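Long-range contacts in solute carrier family 15 member 1 (Mus musculus, PDB 5A9D), which carries di- and tripeptides into intestinal cells together with protons, and is represented here by its extracellular domain, built of two immunoglobulin-like beta-sandwich lobes: residues N106-I111 / N120-N125; V102-E107 / T166-R171; Y139-T144 / L177-F182. All blocks are in the same frame, centred on the assembly; numbering follows the deposited sequence. Where two conformers were deposited one is given.

Contact 1 (N106-I111 / N120-N125)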
# COMPACT_ATOMS: atom_id res chain seq x y z
N ASN A 106 -2.71 7.55 21.22
CA ASN A 106 -1.36 7.10 21.54
C ASN A 106 -1.24 5.56 21.67
O ASN A 106 -0.15 5.03 21.88
CB ASN A 106 -0.83 7.84 22.80
CG ASN A 106 -0.77 9.34 22.59
OD1 ASN A 106 -0.32 9.83 21.54
ND2 ASN A 106 -1.29 10.10 23.54
N GLU A 107 -2.38 4.88 21.53
CA GLU A 107 -2.50 3.42 21.56
C GLU A 107 -3.17 2.99 20.26
O GLU A 107 -3.87 3.79 19.63
CB GLU A 107 -3.37 2.94 22.76
CG GLU A 107 -2.86 3.33 24.15
CD GLU A 107 -1.46 2.89 24.54
OE1 GLU A 107 -1.04 1.77 24.14
OE2 GLU A 107 -0.79 3.65 25.28
N MET A 108 -2.97 1.73 19.87
CA MET A 108 -3.57 1.13 18.68
C MET A 108 -5.09 1.05 18.85
O MET A 108 -5.59 0.96 19.97
CB MET A 108 -3.03 -0.29 18.48
CG MET A 108 -1.62 -0.34 17.95
SD MET A 108 -1.06 -2.06 17.98
CE MET A 108 0.67 -1.86 17.46
N VAL A 109 -5.81 1.04 17.73
CA VAL A 109 -7.26 0.94 17.73
C VAL A 109 -7.71 -0.17 16.79
O VAL A 109 -7.07 -0.40 15.77
CB VAL A 109 -7.98 2.28 17.41
CG1 VAL A 109 -7.74 3.33 18.49
CG2 VAL A 109 -7.64 2.81 16.02
N THR A 110 -8.81 -0.83 17.11
CA THR A 110 -9.40 -1.85 16.27
C THR A 110 -10.81 -1.40 15.96
O THR A 110 -11.56 -1.00 16.86
CB THR A 110 -9.27 -3.25 16.89
OG1 THR A 110 -7.90 -3.62 16.81
CG2 THR A 110 -10.11 -4.31 16.15
N ILE A 111 -11.18 -1.45 14.69
CA ILE A 111 -12.50 -1.05 14.24
C ILE A 111 -13.14 -2.24 13.62
O ILE A 111 -12.51 -2.90 12.80
CB ILE A 111 -12.49 0.15 13.24
CG1 ILE A 111 -11.70 1.33 13.81
CG2 ILE A 111 -13.93 0.56 12.87
CD1 ILE A 111 -10.24 1.42 13.28
N ASN A 120 -5.65 -3.10 14.75
CA ASN A 120 -4.47 -2.42 15.27
C ASN A 120 -3.95 -1.28 14.40
O ASN A 120 -2.79 -1.30 13.98
CB ASN A 120 -3.36 -3.45 15.53
CG ASN A 120 -3.69 -4.48 16.57
OD1 ASN A 120 -4.48 -4.25 17.49
ND2 ASN A 120 -3.06 -5.64 16.45
N VAL A 121 -4.81 -0.32 14.10
CA VAL A 121 -4.41 0.87 13.36
C VAL A 121 -3.49 1.63 14.32
O VAL A 121 -3.91 2.01 15.41
CB VAL A 121 -5.59 1.74 12.86
CG1 VAL A 121 -5.07 2.92 12.02
CG2 VAL A 121 -6.59 0.91 12.07
N THR A 122 -2.24 1.81 13.93
CA THR A 122 -1.23 2.44 14.77
C THR A 122 -1.47 3.97 14.93
O THR A 122 -2.23 4.57 14.18
CB THR A 122 0.18 2.09 14.26
OG1 THR A 122 0.36 2.65 12.95
CG2 THR A 122 0.43 0.56 14.22
N SER A 123 -0.82 4.57 15.93
CA SER A 123 -0.91 5.98 16.28
C SER A 123 -0.53 6.88 15.12
O SER A 123 0.52 6.68 14.50
CB SER A 123 -0.01 6.27 17.48
OG SER A 123 -0.51 5.57 18.60
N HIS A 124 -1.39 7.88 14.85
CA HIS A 124 -1.23 8.88 13.77
C HIS A 124 -0.98 8.20 12.44
O HIS A 124 -0.09 8.56 11.68
CB HIS A 124 -0.19 9.94 14.12
CG HIS A 124 -0.55 10.73 15.34
ND1 HIS A 124 -0.10 10.37 16.60
CD2 HIS A 124 -1.32 11.84 15.45
CE1 HIS A 124 -0.59 11.28 17.43
NE2 HIS A 124 -1.34 12.17 16.78
N ASN A 125 -1.79 7.18 12.17
CA ASN A 125 -1.71 6.40 10.97
C ASN A 125 -3.10 6.12 10.39
O ASN A 125 -4.11 6.23 11.09
CB ASN A 125 -0.94 5.11 11.25
CG ASN A 125 -0.31 4.51 10.02
OD1 ASN A 125 -0.45 5.01 8.88
ND2 ASN A 125 0.36 3.41 10.23

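Contact 2 (V102-E107 / T166-R171)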
# COMPACT_ATOMS: atom_id res chain seq x y z
N VAL A 102 -8.43 6.78 10.60
CA VAL A 102 -7.19 7.41 10.99
C VAL A 102 -7.22 7.41 12.51
O VAL A 102 -8.17 7.92 13.11
CB VAL A 102 -6.99 8.83 10.38
CG1 VAL A 102 -5.85 9.59 11.09
CG2 VAL A 102 -6.73 8.75 8.88
N ASN A 103 -6.15 6.89 13.13
CA ASN A 103 -6.04 6.86 14.58
C ASN A 103 -5.18 8.02 15.05
O ASN A 103 -4.04 8.11 14.64
CB ASN A 103 -5.47 5.50 15.02
CG ASN A 103 -5.26 5.39 16.51
OD1 ASN A 103 -5.90 6.07 17.30
ND2 ASN A 103 -4.42 4.47 16.92
N THR A 104 -5.72 8.91 15.91
CA THR A 104 -4.89 9.99 16.47
C THR A 104 -4.50 9.70 17.92
O THR A 104 -3.83 10.51 18.54
CB THR A 104 -5.55 11.37 16.33
OG1 THR A 104 -6.63 11.47 17.25
CG2 THR A 104 -6.02 11.67 14.91
N LEU A 105 -4.92 8.55 18.46
CA LEU A 105 -4.64 8.18 19.84
C LEU A 105 -3.23 7.63 19.97
O LEU A 105 -2.62 7.28 18.96
CB LEU A 105 -5.68 7.15 20.35
CG LEU A 105 -7.16 7.51 20.11
CD1 LEU A 105 -8.05 6.37 20.53
CD2 LEU A 105 -7.55 8.82 20.80
N ASN A 106 -2.71 7.55 21.22
CA ASN A 106 -1.36 7.10 21.54
C ASN A 106 -1.24 5.56 21.67
O ASN A 106 -0.15 5.03 21.88
CB ASN A 106 -0.83 7.84 22.80
CG ASN A 106 -0.77 9.34 22.59
OD1 ASN A 106 -0.32 9.83 21.54
ND2 ASN A 106 -1.29 10.10 23.54
N GLU A 107 -2.38 4.88 21.53
CA GLU A 107 -2.50 3.42 21.56
C GLU A 107 -3.17 2.99 20.26
O GLU A 107 -3.87 3.79 19.63
CB GLU A 107 -3.37 2.94 22.76
CG GLU A 107 -2.86 3.33 24.15
CD GLU A 107 -1.46 2.89 24.54
OE1 GLU A 107 -1.04 1.77 24.14
OE2 GLU A 107 -0.79 3.65 25.28
N THR A 166 -12.82 9.20 5.17
CA THR A 166 -11.77 9.01 6.17
C THR A 166 -12.42 9.37 7.49
O THR A 166 -12.95 10.47 7.65
CB THR A 166 -10.56 9.88 5.87
OG1 THR A 166 -9.96 9.44 4.67
CG2 THR A 166 -9.50 9.78 6.96
N TYR A 167 -12.43 8.43 8.39
CA TYR A 167 -13.00 8.62 9.72
C TYR A 167 -11.83 8.81 10.68
O TYR A 167 -10.98 7.93 10.79
CB TYR A 167 -13.87 7.40 10.06
CG TYR A 167 -15.24 7.40 9.39
CD1 TYR A 167 -15.43 8.00 8.15
CD2 TYR A 167 -16.35 6.86 10.03
CE1 TYR A 167 -16.71 8.07 7.57
CE2 TYR A 167 -17.62 6.93 9.46
CZ TYR A 167 -17.80 7.52 8.22
OH TYR A 167 -19.05 7.57 7.66
N VAL A 168 -11.70 10.02 11.25
CA VAL A 168 -10.58 10.35 12.15
C VAL A 168 -11.03 10.12 13.59
O VAL A 168 -11.97 10.76 14.04
CB VAL A 168 -10.03 11.80 11.92
CG1 VAL A 168 -8.99 12.17 12.97
CG2 VAL A 168 -9.45 11.95 10.51
N ILE A 169 -10.35 9.23 14.30
CA ILE A 169 -10.64 8.87 15.68
C ILE A 169 -9.81 9.74 16.59
O ILE A 169 -8.59 9.71 16.48
CB ILE A 169 -10.33 7.37 15.89
CG1 ILE A 169 -11.14 6.49 14.89
CG2 ILE A 169 -10.54 6.96 17.40
CD1 ILE A 169 -10.59 4.96 14.80
N ARG A 170 -10.45 10.46 17.53
CA ARG A 170 -9.72 11.30 18.50
C ARG A 170 -10.34 11.24 19.88
O ARG A 170 -11.47 10.74 20.02
CB ARG A 170 -9.69 12.76 18.03
CG ARG A 170 -11.07 13.39 17.81
CD ARG A 170 -10.98 14.90 17.89
NE ARG A 170 -11.96 15.54 17.03
CZ ARG A 170 -12.33 16.82 17.13
NH1 ARG A 170 -11.82 17.58 18.10
NH2 ARG A 170 -13.21 17.33 16.29
N ARG A 171 -9.67 11.88 20.86
CA ARG A 171 -10.20 12.00 22.22
C ARG A 171 -11.26 13.07 22.21
O ARG A 171 -11.02 14.13 21.65
CB ARG A 171 -9.11 12.43 23.23
CG ARG A 171 -8.04 11.41 23.60
CD ARG A 171 -8.57 10.10 24.13
NE ARG A 171 -8.94 10.15 25.54
CZ ARG A 171 -8.10 9.94 26.55
NH1 ARG A 171 -6.81 9.73 26.32
NH2 ARG A 171 -8.54 9.97 27.80
O HOH W 1 -6.74 12.53 19.75

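Contact 3 (Y139-T144 / L177-F182)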
# COMPACT_ATOMS: atom_id res chain seq x y z
N TYR A 139 -20.74 0.65 13.80
CA TYR A 139 -19.37 0.16 13.98
C TYR A 139 -18.89 0.31 15.41
O TYR A 139 -19.47 1.05 16.21
CB TYR A 139 -18.38 0.79 12.98
CG TYR A 139 -18.14 2.27 13.11
CD1 TYR A 139 -18.99 3.20 12.52
CD2 TYR A 139 -17.01 2.75 13.77
CE1 TYR A 139 -18.73 4.57 12.59
CE2 TYR A 139 -16.75 4.11 13.86
CZ TYR A 139 -17.61 5.02 13.27
OH TYR A 139 -17.30 6.33 13.35
N THR A 140 -17.85 -0.46 15.76
CA THR A 140 -17.32 -0.38 17.10
C THR A 140 -15.89 -0.02 17.06
O THR A 140 -15.19 -0.40 16.13
CB THR A 140 -17.49 -1.69 17.91
OG1 THR A 140 -16.60 -2.68 17.39
CG2 THR A 140 -18.93 -2.20 17.94
N ILE A 141 -15.42 0.62 18.12
CA ILE A 141 -14.02 0.98 18.26
C ILE A 141 -13.58 0.48 19.63
O ILE A 141 -14.17 0.85 20.63
CB ILE A 141 -13.75 2.50 18.09
CG1 ILE A 141 -14.04 2.98 16.66
CG2 ILE A 141 -12.28 2.82 18.48
CD1 ILE A 141 -14.25 4.50 16.57
N ASN A 142 -12.54 -0.35 19.65
CA ASN A 142 -11.98 -0.88 20.89
C ASN A 142 -10.50 -0.51 20.97
O ASN A 142 -9.76 -0.63 19.99
CB ASN A 142 -12.25 -2.38 21.03
CG ASN A 142 -13.71 -2.66 21.35
OD1 ASN A 142 -14.10 -2.72 22.52
ND2 ASN A 142 -14.56 -2.77 20.34
N THR A 143 -10.12 0.05 22.12
CA THR A 143 -8.78 0.54 22.41
C THR A 143 -8.54 0.59 23.93
O THR A 143 -9.50 0.68 24.70
CB THR A 143 -8.55 1.93 21.75
OG1 THR A 143 -7.20 2.35 21.93
CG2 THR A 143 -9.53 3.01 22.23
N THR A 144 -7.25 0.51 24.34
CA THR A 144 -6.82 0.62 25.74
C THR A 144 -6.61 2.12 26.11
O THR A 144 -6.42 2.45 27.28
CB THR A 144 -5.54 -0.22 25.99
OG1 THR A 144 -4.49 0.25 25.13
CG2 THR A 144 -5.76 -1.72 25.81
N LEU A 177 -14.14 8.59 23.34
CA LEU A 177 -13.89 8.62 21.90
C LEU A 177 -14.89 9.42 21.13
O LEU A 177 -16.07 9.45 21.47
CB LEU A 177 -13.82 7.20 21.29
CG LEU A 177 -12.65 6.35 21.69
CD1 LEU A 177 -12.69 5.08 20.97
CD2 LEU A 177 -11.34 7.03 21.41
N GLU A 178 -14.42 9.98 20.02
CA GLU A 178 -15.18 10.81 19.10
C GLU A 178 -14.61 10.51 17.70
O GLU A 178 -13.41 10.27 17.55
CB GLU A 178 -14.90 12.27 19.47
CG GLU A 178 -15.69 13.31 18.74
CD GLU A 178 -15.60 14.63 19.45
OE1 GLU A 178 -14.59 15.34 19.25
OE2 GLU A 178 -16.51 14.94 20.25
N VAL A 179 -15.46 10.57 16.68
CA VAL A 179 -15.06 10.34 15.30
C VAL A 179 -15.48 11.52 14.41
O VAL A 179 -16.65 11.89 14.39
CB VAL A 179 -15.60 8.97 14.77
CG1 VAL A 179 -15.08 8.70 13.36
CG2 VAL A 179 -15.21 7.82 15.70
N LYS A 180 -14.53 12.08 13.64
CA LYS A 180 -14.82 13.14 12.67
C LYS A 180 -14.74 12.54 11.26
O LYS A 180 -13.75 11.90 10.91
CB LYS A 180 -13.88 14.34 12.84
CG LYS A 180 -14.31 15.53 11.95
CD LYS A 180 -13.87 16.88 12.49
CE LYS A 180 -14.26 18.01 11.56
NZ LYS A 180 -13.70 19.29 12.04
N GLU A 181 -15.77 12.74 10.46
CA GLU A 181 -15.83 12.19 9.10
C GLU A 181 -15.38 13.19 8.05
O GLU A 181 -15.79 14.35 8.07
CB GLU A 181 -17.28 11.76 8.75
CG GLU A 181 -17.89 10.82 9.77
CD GLU A 181 -19.29 10.37 9.45
OE1 GLU A 181 -19.73 10.58 8.29
OE2 GLU A 181 -19.96 9.82 10.36
N PHE A 182 -14.59 12.73 7.09
CA PHE A 182 -14.13 13.59 6.00
C PHE A 182 -14.44 12.88 4.70
O PHE A 182 -14.20 11.68 4.59
CB PHE A 182 -12.60 13.82 6.11
CG PHE A 182 -12.19 14.62 7.32
CD1 PHE A 182 -12.16 16.01 7.27
CD2 PHE A 182 -11.85 13.99 8.51
CE1 PHE A 182 -11.81 16.75 8.40
CE2 PHE A 182 -11.52 14.74 9.64
CZ PHE A 182 -11.49 16.11 9.58
O HOH W 2 -19.16 8.09 12.49

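Contact 1 (N106-I111 / N120-N125)
M108 to I111 meet N120 to T122 as the open end of an antiparallel beta hairpin, where strands 109-113 and 116-121 part at the margin of the second lobe. V109 and V121 are a hydrogen-bonded pair. V121 N to V109 O is 2.8 Å, and the return bond V109 N to V121 O is longer at 3.2 Å. V121 O also receives a CA-H contact from M108.

At the bulge N120 N is poorly angled to V109 O and points instead almost straight at T110 OG1 (3.1 Å, 176° at the hydrogen). That oxygen lies anti to its carbonyl carbon (chi1 -71°), on the flank along which the N120 side chain runs in the same direction. The extended M108 chain lays its sulfur against N120, with M108 SD 3.6 Å from N120 CB, and carries its methyl on to T122. The other face is apolar, V109 CG2 resting on V121 CB and I111 CD1 on V121 CG2, each pair in the buried interior.

Beyond T122 the chain turns off toward strand 97-103, and in one of its two conformers S123 OG bonds to L105 O. H124 stacks on W76 of the second subunit. With N120 and V121 both opposite V109, and N120 in a left-handed backbone conformation, the arrangement is a G1 beta bulge.

Contact 2 (V102-E107 / T166-R171)
I169 O takes two hydrogen bonds from T104, one from the backbone and one from the side chain. The amide arrives nearly in line with the carbonyl, T104 N to I169 O being 3.0 Å. The hydroxyl comes in the carbonyl plane on a lone pair, with T104 OG1 only 2.7 Å from I169 O. A chi1 of 73° sets OG1 between the backbone N and the carbonyl carbon, turning it across to strand 164-171. T104 OG1 also accepts from a water that receives R171 N, so hydroxyl and water carry the pairing on where the backbones diverge. The T104 and V168 side chains cross at about a right angle, with T104 CG2 3.6 Å from V168 CG1.

Earlier the pairing is regular. V102 N bonds to Y167 O, and I169 N gives V102 O a nearly straight bond of 2.8 Å (178° at the hydrogen). This is the parallel junction of strands 97-103 and 164-171, the two inner strands of a four-stranded mixed sheet in an immunoglobulin-like sandwich. V102 and V168 lie on one face, where V102 CG2 also presses on T166 CG2 at 3.5 Å and I12 and M31 of the second subunit pack. I169 lies on the face turned inward to V109 and I111 of the opposing sheet.

L105 follows I169 into that interior: CD1 meets I169 CG2, while CD2 lies 3.7 Å from R171 CD, crossing the aliphatic part of the arginine. N103 shapes the exit from the strand. Its OD1 accepts L105 N from well above the carboxamide plane, closing an Asx turn, and its ND2 binds E107 O at 2.8 Å with the acceptor in the amide plane; the same nitrogen also bonds to V121 O.

Contact 3 (Y139-T144 / L177-F182)
V179 sends its side chain from strand 177-184 across to strand 138-142, and each of its carbons meets something there. V179 CB lies 3.4 Å from Y139 OH. V179 CG1, anti to the backbone N (chi1 -176°), touches Y139 OH at 3.2 Å; V179 CG2 lies near the plane of the tyrosine ring, at its edge, and reaches I141 CD1 tip to tip at 3.6 Å.

Y139 comes from the opposite direction, so that its hydroxyl is the part resting against the valine. That buried phenol is not left among carbons alone: a water in the ring plane, 2.7 Å from Y139 OH, bridges it to E181 OE2. Further along, L177 CD1 fits obliquely against I141, only 3.4 Å from CG2, which is tight for two methyl carbons, and the same methyl lies 4.0 Å from T143 CG2. The polar end of T143 turns elsewhere, its OG1 bonding to M108 O.

No hydrogen bond joins the two segments directly. Their strand axes pass 9.7 Å apart at 128°, the spacing of facing sheets whose side chains fill the middle, as in the core of an immunoglobulin-like beta sandwich.

The three contacts illustrate how a beta sandwich divides its chemistry. Contacts 1 and 2 work within a sheet, mainly through backbone bonds supplemented by threonine hydroxyls, whereas contact 3 spans the two sheets with hydrocarbon and a single water bridge. Contact 1 is partly buried at a hairpin end; contacts 2 and 3 are largely interior. Each rests on its neighbours: strand 109-113 of contact 1 pairs with strand 138-142 of contact 3, and strand 164-171 of contact 2 pairs with strand 177-184. The segments of contacts 1 and 2 overlap at N106 and E107, on the connection between opposing sheets, which touch across contact 1 only, and L105 CD1 meets L177 CD2, joining contacts 2 and 3.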